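Local coordinates for Pap fimbrial major pilin protein (Escherichia coli, PDB 2UY6) that polymerises into the thick, right-handed helical rod of the P pilus, with which the bacterium colonises the epithelium of particular host organs, at residues D94-T99 against A151-A156. The protein carries 2 engineered substitutions. Numbering follows the deposited sequence.
Sequences DTNGGT and AFSAVA
N96 and S153 form a single antiparallel bridge of the hydrogen-bonded kind, joining the loop between strands 93-94 and 101-106 to strand 153-162. N96 N gives a short, nearly straight bond to S153 O (2.7 Å, 167°), in the carbonyl plane; the return bond from S153 N to N96 O is weak, at 3.1 Å. N96 O also lies 2.9 Å from F152 CA, a CA-H...O contact. On one face of the bridge S153 OG comes up to the N96 side chain, 3.6 Å from N96 CB and 3.7 Å from N96 ND2. On the other face are T95, F152 and T99. A chi1 of 53° sets T95 OG1 between backbone N and carbonyl carbon, where it bonds to L101 O, and turns CG2 anti to the carbonyl carbon; this methyl meets A154 CB at 4.0 Å and approaches CD1 of the F152 ring obliquely. T99 crosses F152 at a slant, its OG1 3.7 Å from F152 CB and weakly hydrogen-bonded to L101 N, and the phenyl group leads away from the loop to pack on L101. G97 takes a positive phi of 120°, a backbone shape suited to glycine. Residues 153-156 also pair in parallel with a strand of another protein's chain, consistent with donor-strand complementation of pilins. One strong and one weak backbone bond thus hold the loop to the strand, while both threonine hydroxyls are tied to L101.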
loop_
_atom_site.group_PDB
_atom_site.type_symbol
_atom_site.label_atom_id
_atom_site.label_comp_id
_atom_site.label_asym_id
_atom_site.label_seq_id
_atom_site.Cartn_x
_atom_site.Cartn_y
_atom_site.Cartn_z
ATOM N N ASP B 94 18.477 9.419 -24.430
ATOM C CA ASP B 94 19.830 9.941 -24.574
ATOM C C ASP B 94 20.737 9.350 -23.491
ATOM O O ASP B 94 20.276 9.046 -22.388
ATOM C CB ASP B 94 19.819 11.469 -24.482
ATOM C CG ASP B 94 20.952 12.114 -25.286
ATOM O OD1 ASP B 94 22.107 11.653 -25.168
ATOM O OD2 ASP B 94 20.683 13.084 -26.028
ATOM N N THR B 95 22.022 9.195 -23.804
ATOM C CA THR B 95 22.978 8.614 -22.864
ATOM C C THR B 95 24.093 9.539 -22.401
ATOM O O THR B 95 24.265 10.640 -22.917
ATOM C CB THR B 95 23.655 7.387 -23.468
ATOM O OG1 THR B 95 24.212 7.742 -24.739
ATOM C CG2 THR B 95 22.660 6.249 -23.634
ATOM N N ASN B 96 24.856 9.064 -21.422
ATOM C CA ASN B 96 25.982 9.812 -20.876
ATOM C C ASN B 96 27.295 9.250 -21.396
ATOM O O ASN B 96 27.438 8.034 -21.563
ATOM C CB ASN B 96 26.004 9.735 -19.347
ATOM C CG ASN B 96 24.776 10.351 -18.713
ATOM O OD1 ASN B 96 24.439 11.513 -18.977
ATOM N ND2 ASN B 96 24.098 9.578 -17.864
ATOM N N GLY B 97 28.253 10.141 -21.636
ATOM C CA GLY B 97 29.552 9.723 -22.129
ATOM C C GLY B 97 29.912 10.338 -23.468
ATOM O O GLY B 97 30.993 10.091 -23.994
ATOM N N GLY B 98 29.002 11.133 -24.026
ATOM C CA GLY B 98 29.254 11.769 -25.307
ATOM C C GLY B 98 29.652 10.818 -26.425
ATOM O O GLY B 98 30.395 11.193 -27.334
ATOM N N THR B 99 29.160 9.585 -26.363
ATOM C CA THR B 99 29.469 8.590 -27.378
ATOM C C THR B 99 28.596 8.777 -28.608
ATOM O O THR B 99 28.911 8.267 -29.679
ATOM C CB THR B 99 29.243 7.161 -26.854
ATOM O OG1 THR B 99 27.882 7.023 -26.419
ATOM C CG2 THR B 99 30.187 6.851 -25.697
ATOM N N ALA B 151 32.866 4.577 -22.961
ATOM C CA ALA B 151 31.758 3.982 -22.220
ATOM C C ALA B 151 30.595 4.964 -22.051
ATOM O O ALA B 151 30.796 6.164 -21.860
ATOM C CB ALA B 151 32.240 3.505 -20.848
ATOM N N PHE B 152 29.376 4.436 -22.132
ATOM C CA PHE B 152 28.169 5.241 -21.983
ATOM C C PHE B 152 27.358 4.682 -20.816
ATOM O O PHE B 152 27.660 3.600 -20.297
ATOM C CB PHE B 152 27.332 5.187 -23.268
ATOM C CG PHE B 152 26.783 3.820 -23.577
ATOM C CD1 PHE B 152 25.615 3.370 -22.973
ATOM C CD2 PHE B 152 27.452 2.972 -24.446
ATOM C CE1 PHE B 152 25.122 2.088 -23.234
ATOM C CE2 PHE B 152 26.969 1.693 -24.712
ATOM C CZ PHE B 152 25.803 1.250 -24.105
ATOM N N SER B 153 26.332 5.422 -20.409
ATOM C CA SER B 153 25.464 4.994 -19.320
ATOM C C SER B 153 24.191 5.809 -19.389
ATOM O O SER B 153 24.119 6.796 -20.122
ATOM C CB SER B 153 26.139 5.215 -17.961
ATOM O OG SER B 153 26.345 6.595 -17.713
ATOM N N ALA B 154 23.187 5.392 -18.630
ATOM C CA ALA B 154 21.919 6.107 -18.590
ATOM C C ALA B 154 21.053 5.618 -17.441
ATOM O O ALA B 154 21.244 4.510 -16.922
ATOM C CB ALA B 154 21.170 5.940 -19.912
ATOM N N VAL B 155 20.110 6.462 -17.045
ATOM C CA VAL B 155 19.171 6.136 -15.974
ATOM C C VAL B 155 17.784 6.533 -16.434
ATOM O O VAL B 155 17.581 7.635 -16.935
ATOM C CB VAL B 155 19.459 6.912 -14.666
ATOM C CG1 VAL B 155 18.368 6.599 -13.627
ATOM C CG2 VAL B 155 20.825 6.540 -14.123
ATOM N N ALA B 156 16.830 5.633 -16.270
ATOM C CA ALA B 156 15.464 5.930 -16.663
ATOM C C ALA B 156 14.577 5.831 -15.426
ATOM O O ALA B 156 14.761 4.936 -14.600
ATOM C CB ALA B 156 15.011 4.943 -17.730
#